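Local coordinates for ABC transporter, substrate binding protein (Aeropyrum pernix, PDB 3EAF) that probably captures a small solute outside the cell, as substrate-binding proteins do, and hands it to the membrane part of an ABC transporter, at residues I50-A58 against Y67-V77; A188-D199 against L214-L224. One frame throughout, in Å; residues are numbered along the deposited sequence.

Contact 1. Residues I50-A58 against Y67-V77; sequences INYIKRDYA and YYREFRDRYGV
Arg55 meets Glu70 through two nitrogens side-on: NE gives a bond to OE1 of 3.0 Å, nearly straight at 172°, and NH2 a longer one of 3.3 Å to OE2. Both oxygens lie close to the guanidinium plane, yet the donors come to them from above the carboxylate plane, because the two flat groups are turned 53° apart. Nearer the backbone, CB of Arg55 stands over a face of the Tyr67 ring, 3.8 Å from its centroid, and CG touches Phe71 CE1; the chain then bends at chi2, which takes CD along Tyr67 CE1 and carries NE to Glu70. With an alanine here, CB would still sit over Tyr67, but Glu70 would probably lose its mate on the strand, and the part of the ring beside CD its cover. Two residues earlier on the strand, Ile53 puts CG1 squarely over the centre of the Tyr75 ring, 3.7 Å from the centroid, while its CG2 branch leans on Phe71 CE1 at 3.9 Å. In the next shell, Arg74 NH1 adds a weak bond to Glu70 OE2, and Arg55 NH1 returns to the carbonyl O of Lys54 at 2.9 Å. Within the sheet, backbone bonds tie Ile53 and Arg55 to the neighbouring strand 3-11. Strand and helix run nearly antiparallel (163°), as in the beta-alpha-beta crossover by which helix 61-74 leads from strand 47-56 to strand 79-82 in a periplasmic binding protein lobe.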
loop_
_atom_site.group_PDB
_atom_site.type_symbol
_atom_site.label_atom_id
_atom_site.label_comp_id
_atom_site.label_asym_id
_atom_site.label_seq_id
_atom_site.Cartn_x
_atom_site.Cartn_y
_atom_site.Cartn_z
ATOM N N ILE A 50 -20.589 -1.844 12.328
ATOM C CA ILE A 50 -19.932 -0.746 11.636
ATOM C C ILE A 50 -20.827 -0.227 10.523
ATOM O O ILE A 50 -21.137 -0.952 9.560
ATOM C CB ILE A 50 -18.536 -1.131 11.079
ATOM C CG1 ILE A 50 -17.599 -1.554 12.226
ATOM C CG2 ILE A 50 -17.942 0.039 10.302
ATOM C CD1 ILE A 50 -16.184 -1.873 11.798
ATOM N N ASN A 51 -21.254 1.021 10.681
ATOM C CA ASN A 51 -21.918 1.741 9.613
ATOM C C ASN A 51 -20.830 2.478 8.853
ATOM O O ASN A 51 -20.297 3.481 9.335
ATOM C CB ASN A 51 -22.968 2.718 10.174
ATOM C CG ASN A 51 -23.620 3.575 9.090
ATOM O OD1 ASN A 51 -23.934 3.094 7.996
ATOM N ND2 ASN A 51 -23.820 4.851 9.392
ATOM N N TYR A 52 -20.469 1.964 7.684
ATOM C CA TYR A 52 -19.420 2.602 6.889
ATOM C C TYR A 52 -20.012 3.476 5.794
ATOM O O TYR A 52 -21.048 3.140 5.210
ATOM C CB TYR A 52 -18.427 1.583 6.323
ATOM C CG TYR A 52 -18.929 0.735 5.171
ATOM C CD1 TYR A 52 -18.718 1.126 3.847
ATOM C CD2 TYR A 52 -19.589 -0.470 5.403
ATOM C CE1 TYR A 52 -19.171 0.341 2.778
ATOM C CE2 TYR A 52 -20.048 -1.262 4.347
ATOM C CZ TYR A 52 -19.831 -0.852 3.037
ATOM O OH TYR A 52 -20.269 -1.638 1.988
ATOM N N ILE A 53 -19.344 4.595 5.532
ATOM C CA ILE A 53 -19.814 5.571 4.560
ATOM C C ILE A 53 -18.776 5.679 3.432
ATOM O O ILE A 53 -17.698 6.252 3.612
ATOM C CB ILE A 53 -20.094 6.959 5.234
ATOM C CG1 ILE A 53 -21.140 6.843 6.355
ATOM C CG2 ILE A 53 -20.561 7.987 4.215
ATOM C CD1 ILE A 53 -20.548 6.761 7.759
ATOM N N LYS A 54 -19.101 5.108 2.276
ATOM C CA LYS A 54 -18.165 5.072 1.159
ATOM C C LYS A 54 -18.253 6.330 0.308
ATOM O O LYS A 54 -19.343 6.755 -0.079
ATOM C CB LYS A 54 -18.386 3.837 0.288
ATOM C CG LYS A 54 -17.294 3.638 -0.757
ATOM C CD LYS A 54 -17.471 2.350 -1.546
ATOM C CE LYS A 54 -18.333 2.572 -2.771
ATOM N NZ LYS A 54 -18.314 1.378 -3.656
ATOM N N ARG A 55 -17.093 6.913 0.019
ATOM C CA ARG A 55 -17.004 8.101 -0.829
ATOM C C ARG A 55 -15.881 7.947 -1.853
ATOM O O ARG A 55 -14.718 7.790 -1.481
ATOM C CB ARG A 55 -16.765 9.346 0.031
ATOM C CG ARG A 55 -17.928 9.729 0.947
ATOM C CD ARG A 55 -19.104 10.260 0.144
ATOM N NE ARG A 55 -20.209 10.670 1.001
ATOM C CZ ARG A 55 -21.266 9.912 1.275
ATOM N NH1 ARG A 55 -21.368 8.692 0.759
ATOM N NH2 ARG A 55 -22.229 10.382 2.061
ATOM N N ASP A 56 -16.235 7.972 -3.136
ATOM C CA ASP A 56 -15.241 7.975 -4.217
ATOM C C ASP A 56 -14.781 9.406 -4.473
ATOM O O ASP A 56 -15.524 10.226 -5.023
ATOM C CB ASP A 56 -15.813 7.335 -5.488
ATOM C CG ASP A 56 -14.927 7.536 -6.718
ATOM O OD1 ASP A 56 -13.684 7.647 -6.595
ATOM O OD2 ASP A 56 -15.483 7.568 -7.833
ATOM N N TYR A 57 -13.548 9.703 -4.075
ATOM C CA TYR A 57 -13.012 11.060 -4.226
ATOM C C TYR A 57 -12.131 11.230 -5.461
ATOM O O TYR A 57 -11.646 12.340 -5.737
ATOM C CB TYR A 57 -12.295 11.511 -2.946
ATOM C CG TYR A 57 -10.844 11.085 -2.804
ATOM C CD1 TYR A 57 -9.820 12.038 -2.789
ATOM C CD2 TYR A 57 -10.493 9.746 -2.662
ATOM C CE1 TYR A 57 -8.486 11.666 -2.645
ATOM C CE2 TYR A 57 -9.161 9.356 -2.519
ATOM C CZ TYR A 57 -8.163 10.326 -2.506
ATOM O OH TYR A 57 -6.847 9.957 -2.356
ATOM N N ALA A 58 -11.928 10.129 -6.193
ATOM C CA ALA A 58 -11.181 10.124 -7.459
ATOM C C ALA A 58 -9.771 10.748 -7.396
ATOM O O ALA A 58 -9.307 11.359 -8.365
ATOM C CB ALA A 58 -12.029 10.778 -8.585
ATOM N N TYR A 67 -14.965 15.520 1.806
ATOM C CA TYR A 67 -15.496 14.283 2.379
ATOM C C TYR A 67 -15.014 14.028 3.804
ATOM O O TYR A 67 -15.733 13.416 4.598
ATOM C CB TYR A 67 -15.194 13.082 1.483
ATOM C CG TYR A 67 -15.971 13.059 0.184
ATOM C CD1 TYR A 67 -17.277 13.547 0.113
ATOM C CD2 TYR A 67 -15.409 12.527 -0.976
ATOM C CE1 TYR A 67 -17.995 13.519 -1.084
ATOM C CE2 TYR A 67 -16.122 12.483 -2.167
ATOM C CZ TYR A 67 -17.411 12.989 -2.214
ATOM O OH TYR A 67 -18.122 12.952 -3.394
ATOM N N TYR A 68 -13.811 14.498 4.129
ATOM C CA TYR A 68 -13.309 14.420 5.503
ATOM C C TYR A 68 -14.189 15.221 6.461
ATOM O O TYR A 68 -14.572 14.728 7.522
ATOM C CB TYR A 68 -11.861 14.912 5.626
ATOM C CG TYR A 68 -11.409 14.913 7.074
ATOM C CD1 TYR A 68 -11.079 13.714 7.714
ATOM C CD2 TYR A 68 -11.362 16.097 7.822
ATOM C CE1 TYR A 68 -10.694 13.694 9.052
ATOM C CE2 TYR A 68 -10.973 16.082 9.176
ATOM C CZ TYR A 68 -10.642 14.877 9.776
ATOM O OH TYR A 68 -10.250 14.831 11.096
ATOM N N ARG A 69 -14.491 16.463 6.078
ATOM C CA ARG A 69 -15.370 17.312 6.871
ATOM C C ARG A 69 -16.764 16.683 7.012
ATOM O O ARG A 69 -17.326 16.697 8.095
ATOM C CB ARG A 69 -15.420 18.744 6.319
ATOM C CG ARG A 69 -14.093 19.509 6.498
ATOM C CD ARG A 69 -14.204 21.005 6.174
ATOM N NE ARG A 69 -14.606 21.255 4.787
ATOM C CZ ARG A 69 -13.763 21.389 3.763
ATOM N NH1 ARG A 69 -12.446 21.298 3.945
ATOM N NH2 ARG A 69 -14.240 21.616 2.546
ATOM N N GLU A 70 -17.278 16.094 5.931
ATOM C CA GLU A 70 -18.538 15.344 5.962
ATOM C C GLU A 70 -18.486 14.152 6.927
ATOM O O GLU A 70 -19.388 13.979 7.749
ATOM C CB GLU A 70 -18.936 14.862 4.557
ATOM C CG GLU A 70 -20.246 14.061 4.536
ATOM C CD GLU A 70 -20.693 13.629 3.142
ATOM O OE1 GLU A 70 -19.837 13.341 2.277
ATOM O OE2 GLU A 70 -21.920 13.551 2.915
ATOM N N PHE A 71 -17.444 13.328 6.816
ATOM C CA PHE A 71 -17.249 12.202 7.737
ATOM C C PHE A 71 -17.294 12.674 9.195
ATOM O O PHE A 71 -18.001 12.090 10.016
ATOM C CB PHE A 71 -15.910 11.486 7.484
ATOM C CG PHE A 71 -15.866 10.649 6.228
ATOM C CD1 PHE A 71 -17.022 10.119 5.664
ATOM C CD2 PHE A 71 -14.638 10.353 5.633
ATOM C CE1 PHE A 71 -16.955 9.331 4.510
ATOM C CE2 PHE A 71 -14.561 9.573 4.482
ATOM C CZ PHE A 71 -15.722 9.059 3.918
ATOM N N ARG A 72 -16.538 13.727 9.505
ATOM C CA ARG A 72 -16.421 14.230 10.879
ATOM C C ARG A 72 -17.685 14.950 11.362
ATOM O O ARG A 72 -18.202 14.653 12.443
ATOM C CB ARG A 72 -15.218 15.173 11.012
ATOM C CG ARG A 72 -15.023 15.743 12.420
ATOM C CD ARG A 72 -14.023 16.891 12.432
ATOM N NE ARG A 72 -14.510 18.052 11.693
ATOM C CZ ARG A 72 -13.737 18.976 11.126
ATOM N NH1 ARG A 72 -12.412 18.897 11.194
ATOM N NH2 ARG A 72 -14.298 19.981 10.478
ATOM N N ASP A 73 -18.163 15.901 10.560
ATOM C CA ASP A 73 -19.204 16.830 11.006
ATOM C C ASP A 73 -20.611 16.269 10.867
ATOM O O ASP A 73 -21.437 16.442 11.765
ATOM C CB ASP A 73 -19.081 18.181 10.288
ATOM C CG ASP A 73 -17.842 18.957 10.709
ATOM O OD1 ASP A 73 -17.368 18.777 11.853
ATOM O OD2 ASP A 73 -17.344 19.760 9.896
ATOM N N ARG A 74 -20.872 15.592 9.750
ATOM C CA ARG A 74 -22.157 14.948 9.527
ATOM C C ARG A 74 -22.259 13.599 10.250
ATOM O O ARG A 74 -23.235 13.349 10.952
ATOM C CB ARG A 74 -22.435 14.787 8.026
ATOM C CG ARG A 74 -23.727 14.077 7.717
ATOM C CD ARG A 74 -24.019 14.050 6.237
ATOM N NE ARG A 74 -25.171 13.197 5.940
ATOM C CZ ARG A 74 -25.618 12.941 4.713
ATOM N NH1 ARG A 74 -25.012 13.468 3.659
ATOM N NH2 ARG A 74 -26.669 12.158 4.539
ATOM N N TYR A 75 -21.258 12.736 10.091
ATOM C CA TYR A 75 -21.364 11.365 10.616
ATOM C C TYR A 75 -20.671 11.134 11.950
ATOM O O TYR A 75 -20.891 10.104 12.586
ATOM C CB TYR A 75 -20.875 10.342 9.589
ATOM C CG TYR A 75 -21.737 10.265 8.354
ATOM C CD1 TYR A 75 -22.971 9.607 8.377
ATOM C CD2 TYR A 75 -21.323 10.851 7.160
ATOM C CE1 TYR A 75 -23.766 9.537 7.243
ATOM C CE2 TYR A 75 -22.115 10.789 6.017
ATOM C CZ TYR A 75 -23.333 10.132 6.067
ATOM O OH TYR A 75 -24.114 10.067 4.939
ATOM N N GLY A 76 -19.851 12.089 12.376
ATOM C CA GLY A 76 -19.019 11.913 13.563
ATOM C C GLY A 76 -18.268 10.586 13.576
ATOM O O GLY A 76 -18.304 9.860 14.571
ATOM N N VAL A 77 -17.594 10.257 12.475
ATOM C CA VAL A 77 -16.833 9.000 12.395
ATOM C C VAL A 77 -15.743 8.957 13.463
ATOM O O VAL A 77 -15.249 10.003 13.883
ATOM C CB VAL A 77 -16.210 8.758 10.987
ATOM C CG1 VAL A 77 -17.294 8.737 9.909
ATOM C CG2 VAL A 77 -15.129 9.797 10.663
#

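Contact 2. Residues A188-D199 against L214-L224; sequences AERIAREMLAAD and LLGRAMAKVGL
Three alanines, Ala188, Ala192 and Ala218, let the two helices come within 8.3 Å of each other at their axes, with 54° between their directions. Ala218 CB settles 3.7 Å from the carbonyl O of Ala188, and Ala192 CB lies 3.9 Å from the backbone N of Met219, so the small methyls bring main chain as well as side chains within contact distance. Leu215 is a knob in a hole formed by Ala188, Ile191, Ala192 and Met195. With its CG swung opposite the backbone N (chi1 -178°), its CD1 branch reaches Ile191 CG2 at 3.8 Å and meets the selenomethionine methyl of Met195 tip to tip. That methyl, CE, also touches Leu224 CD2, and the two side chains cross at about a right angle. The two helices are the connections of successive beta-alpha-beta crossovers, 185-196 leading from strand 171-178 to 202-205 and 209-222 from 202-205 to 227-230, as in the Rossmann-like lobe of a periplasmic binding protein. Val203 of strand 202-205 lies against both selenomethionines, Met195 and Met219, while Ala145 and Ala147 of strand 142-148 touch Met195 and Leu215 respectively. Farther from the sheet, Val222 turns its two methyls to different neighbours: CG2 to Ala192 CB, and CG1 over the centre of one face of the Arg193 guanidinium, 3.7 Å from CZ. At the C-terminal ends of the helices, Leu196 sends CD2 to the carbonyl O of Val222 and CD1 to CA of Leu224, just past the end of helix 209-222. Polar links are confined to one border, where Glu189 OE1 takes a weak bond from Arg193 NH2 and a long salt bridge, 3.6 Å, from Lys221 NZ; the carboxylate probably offsets the closeness of those two positive groups.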
loop_
_atom_site.group_PDB
_atom_site.type_symbol
_atom_site.label_atom_id
_atom_site.label_comp_id
_atom_site.label_asym_id
_atom_site.label_seq_id
_atom_site.Cartn_x
_atom_site.Cartn_y
_atom_site.Cartn_z
ATOM N N ALA A 188 5.793 6.888 -21.822
ATOM C CA ALA A 188 6.544 5.704 -21.406
ATOM C C ALA A 188 7.722 5.400 -22.329
ATOM O O ALA A 188 8.813 5.071 -21.858
ATOM C CB ALA A 188 5.616 4.493 -21.315
ATOM N N GLU A 189 7.493 5.493 -23.638
ATOM C CA GLU A 189 8.554 5.271 -24.618
ATOM C C GLU A 189 9.621 6.371 -24.583
ATOM O O GLU A 189 10.815 6.079 -24.691
ATOM C CB GLU A 189 7.982 5.092 -26.026
ATOM C CG GLU A 189 7.244 3.766 -26.214
ATOM C CD GLU A 189 6.769 3.534 -27.643
ATOM O OE1 GLU A 189 7.221 4.263 -28.556
ATOM O OE2 GLU A 189 5.934 2.619 -27.848
ATOM N N ARG A 190 9.186 7.619 -24.405
ATOM C CA ARG A 190 10.101 8.752 -24.271
ATOM C C ARG A 190 11.028 8.556 -23.072
ATOM O O ARG A 190 12.241 8.762 -23.181
ATOM C CB ARG A 190 9.332 10.078 -24.145
ATOM C CG ARG A 190 10.229 11.324 -24.045
ATOM C CD ARG A 190 9.434 12.627 -23.900
ATOM N NE ARG A 190 8.780 12.738 -22.592
ATOM C CZ ARG A 190 7.465 12.650 -22.397
ATOM N NH1 ARG A 190 6.635 12.471 -23.426
ATOM N NH2 ARG A 190 6.973 12.756 -21.166
ATOM N N ILE A 191 10.451 8.150 -21.942
ATOM C CA ILE A 191 11.216 7.903 -20.715
ATOM C C ILE A 191 12.151 6.712 -20.889
ATOM O O ILE A 191 13.301 6.771 -20.477
ATOM C CB ILE A 191 10.291 7.712 -19.465
ATOM C CG1 ILE A 191 9.603 9.027 -19.082
ATOM C CG2 ILE A 191 11.056 7.130 -18.259
ATOM C CD1 ILE A 191 10.519 10.255 -19.022
ATOM N N ALA A 192 11.654 5.639 -21.500
ATOM C CA ALA A 192 12.481 4.459 -21.757
ATOM C C ALA A 192 13.692 4.811 -22.628
ATOM O O ALA A 192 14.804 4.348 -22.369
ATOM C CB ALA A 192 11.664 3.350 -22.392
ATOM N N ARG A 193 13.463 5.631 -23.654
ATOM C CA ARG A 193 14.534 6.092 -24.550
ATOM C C ARG A 193 15.527 7.035 -23.860
ATOM O O ARG A 193 16.725 6.977 -24.131
ATOM C CB ARG A 193 13.951 6.725 -25.825
ATOM C CG ARG A 193 13.488 5.685 -26.839
ATOM C CD ARG A 193 13.064 6.286 -28.167
ATOM N NE ARG A 193 12.759 5.242 -29.151
ATOM C CZ ARG A 193 11.536 4.822 -29.469
ATOM N NH1 ARG A 193 11.386 3.864 -30.379
ATOM N NH2 ARG A 193 10.458 5.351 -28.892
ATOM N N GLU A 194 15.029 7.888 -22.961
ATOM C CA GLU A 194 15.896 8.726 -22.122
ATOM C C GLU A 194 16.803 7.877 -21.229
ATOM O O GLU A 194 17.999 8.137 -21.130
ATOM C CB GLU A 194 15.071 9.659 -21.237
ATOM C CG GLU A 194 14.535 10.886 -21.924
ATOM C CD GLU A 194 13.623 11.702 -21.023
ATOM O OE1 GLU A 194 13.609 11.465 -19.793
ATOM O OE2 GLU A 194 12.913 12.586 -21.550
HETATM N N MSE A 195 16.225 6.869 -20.581
HETATM C CA MSE A 195 16.986 5.972 -19.705
HETATM C C MSE A 195 17.977 5.108 -20.472
HETATM O O MSE A 195 19.075 4.836 -19.987
HETATM C CB MSE A 195 16.051 5.090 -18.878
HETATM C CG MSE A 195 15.200 5.871 -17.898
HETATM SE SE MSE A 195 14.178 4.737 -16.702
HETATM C CE MSE A 195 13.341 3.579 -18.040
ATOM N N LEU A 196 17.587 4.695 -21.673
ATOM C CA LEU A 196 18.442 3.899 -22.548
ATOM C C LEU A 196 19.820 4.541 -22.760
ATOM O O LEU A 196 20.832 3.846 -22.775
ATOM C CB LEU A 196 17.734 3.640 -23.885
ATOM C CG LEU A 196 18.376 2.753 -24.955
ATOM C CD1 LEU A 196 18.659 1.345 -24.444
ATOM C CD2 LEU A 196 17.491 2.712 -26.186
ATOM N N ALA A 197 19.850 5.865 -22.894
ATOM C CA ALA A 197 21.103 6.620 -23.023
ATOM C C ALA A 197 22.059 6.420 -21.843
ATOM O O ALA A 197 23.278 6.510 -22.008
ATOM C CB ALA A 197 20.812 8.095 -23.221
ATOM N N ALA A 198 21.509 6.147 -20.662
ATOM C CA ALA A 198 22.318 5.934 -19.456
ATOM C C ALA A 198 22.596 4.449 -19.195
ATOM O O ALA A 198 23.413 4.104 -18.336
ATOM C CB ALA A 198 21.655 6.579 -18.247
ATOM N N ASP A 199 21.920 3.587 -19.954
ATOM C CA ASP A 199 22.057 2.127 -19.852
ATOM C C ASP A 199 22.089 1.597 -18.395
ATOM O O ASP A 199 23.078 0.990 -17.968
ATOM C CB ASP A 199 23.275 1.647 -20.662
ATOM C CG ASP A 199 23.368 0.127 -20.751
ATOM O OD1 ASP A 199 22.324 -0.546 -20.912
ATOM O OD2 ASP A 199 24.501 -0.390 -20.663
ATOM N N LEU A 214 3.155 0.197 -18.775
ATOM C CA LEU A 214 3.496 0.880 -20.020
ATOM C C LEU A 214 5.011 1.054 -20.169
ATOM O O LEU A 214 5.559 0.883 -21.263
ATOM C CB LEU A 214 2.802 2.244 -20.102
ATOM C CG LEU A 214 1.309 2.289 -20.457
ATOM C CD1 LEU A 214 0.828 3.719 -20.374
ATOM C CD2 LEU A 214 1.041 1.728 -21.840
ATOM N N LEU A 215 5.668 1.390 -19.062
ATOM C CA LEU A 215 7.119 1.577 -19.023
ATOM C C LEU A 215 7.861 0.260 -19.246
ATOM O O LEU A 215 8.786 0.201 -20.048
ATOM C CB LEU A 215 7.555 2.208 -17.691
ATOM C CG LEU A 215 9.052 2.516 -17.522
ATOM C CD1 LEU A 215 9.485 3.671 -18.419
ATOM C CD2 LEU A 215 9.381 2.827 -16.052
ATOM N N GLY A 216 7.467 -0.786 -18.525
ATOM C CA GLY A 216 8.046 -2.114 -18.727
ATOM C C GLY A 216 7.908 -2.582 -20.163
ATOM O O GLY A 216 8.854 -3.122 -20.742
ATOM N N ARG A 217 6.723 -2.371 -20.739
ATOM C CA ARG A 217 6.461 -2.734 -22.135
ATOM C C ARG A 217 7.334 -1.915 -23.089
ATOM O O ARG A 217 7.903 -2.459 -24.037
ATOM C CB ARG A 217 4.972 -2.564 -22.474
ATOM C CG ARG A 217 4.598 -3.000 -23.888
ATOM C CD ARG A 217 3.091 -2.873 -24.166
ATOM N NE ARG A 217 2.299 -3.967 -23.604
ATOM C CZ ARG A 217 2.127 -5.157 -24.179
ATOM N NH1 ARG A 217 2.704 -5.438 -25.340
ATOM N NH2 ARG A 217 1.375 -6.078 -23.587
ATOM N N ALA A 218 7.437 -0.616 -22.825
ATOM C CA ALA A 218 8.266 0.294 -23.630
ATOM C C ALA A 218 9.760 -0.038 -23.559
ATOM O O ALA A 218 10.452 -0.043 -24.580
ATOM C CB ALA A 218 8.027 1.727 -23.216
HETATM N N MSE A 219 10.249 -0.317 -22.355
HETATM C CA MSE A 219 11.651 -0.659 -22.161
HETATM C C MSE A 219 12.041 -1.801 -23.095
HETATM O O MSE A 219 13.053 -1.723 -23.792
HETATM C CB MSE A 219 11.927 -1.019 -20.696
HETATM C CG MSE A 219 11.998 0.189 -19.762
HETATM SE SE MSE A 219 11.900 -0.308 -17.877
HETATM C CE MSE A 219 13.416 -1.557 -17.808
ATOM N N ALA A 220 11.207 -2.838 -23.136
ATOM C CA ALA A 220 11.458 -3.996 -23.988
ATOM C C ALA A 220 11.365 -3.639 -25.473
ATOM O O ALA A 220 12.153 -4.126 -26.279
ATOM C CB ALA A 220 10.500 -5.127 -23.644
ATOM N N LYS A 221 10.406 -2.784 -25.820
ATOM C CA LYS A 221 10.196 -2.366 -27.200
ATOM C C LYS A 221 11.386 -1.566 -27.765
ATOM O O LYS A 221 11.752 -1.742 -28.934
ATOM C CB LYS A 221 8.905 -1.552 -27.318
ATOM C CG LYS A 221 8.511 -1.175 -28.745
ATOM C CD LYS A 221 7.423 -0.118 -28.730
ATOM C CE LYS A 221 7.100 0.400 -30.125
ATOM N NZ LYS A 221 8.113 1.386 -30.593
ATOM N N VAL A 222 11.980 -0.704 -26.936
ATOM C CA VAL A 222 13.067 0.182 -27.381
ATOM C C VAL A 222 14.455 -0.433 -27.174
ATOM O O VAL A 222 15.463 0.120 -27.629
ATOM C CB VAL A 222 12.996 1.603 -26.727
ATOM C CG1 VAL A 222 11.599 2.198 -26.874
ATOM C CG2 VAL A 222 13.429 1.570 -25.258
ATOM N N GLY A 223 14.507 -1.567 -26.483
ATOM C CA GLY A 223 15.756 -2.290 -26.310
ATOM C C GLY A 223 16.543 -1.969 -25.055
ATOM O O GLY A 223 17.735 -2.260 -24.991
ATOM N N LEU A 224 15.891 -1.374 -24.057
ATOM C CA LEU A 224 16.511 -1.220 -22.738
ATOM C C LEU A 224 16.319 -2.502 -21.933
ATOM O O LEU A 224 15.243 -2.749 -21.372
ATOM C CB LEU A 224 15.963 -0.004 -21.981
ATOM C CG LEU A 224 16.441 0.215 -20.534
ATOM C CD1 LEU A 224 17.962 0.297 -20.434
ATOM C CD2 LEU A 224 15.806 1.461 -19.964
#

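In the fold
From the N terminus, strand 3-11 and helix 18-38 come first; strand 47-56 then pairs with strand 3-11 and turns into helix 61-74, and contact 1 closes that short loop. The chain completes the sheet of the first lobe before entering the second, where strand 171-178 leads to helix 185-196. Contact 2 closes a longer loop, bringing helix 209-222 up beside helix 185-196 with strand 202-205 in between. The two loops are in series and neither nest nor cross. Contact 1 ties a helix to a strand of one sheet, contact 2 two helices beside the other. Their centres are 42 Å apart, on opposite sides of the chain's centre.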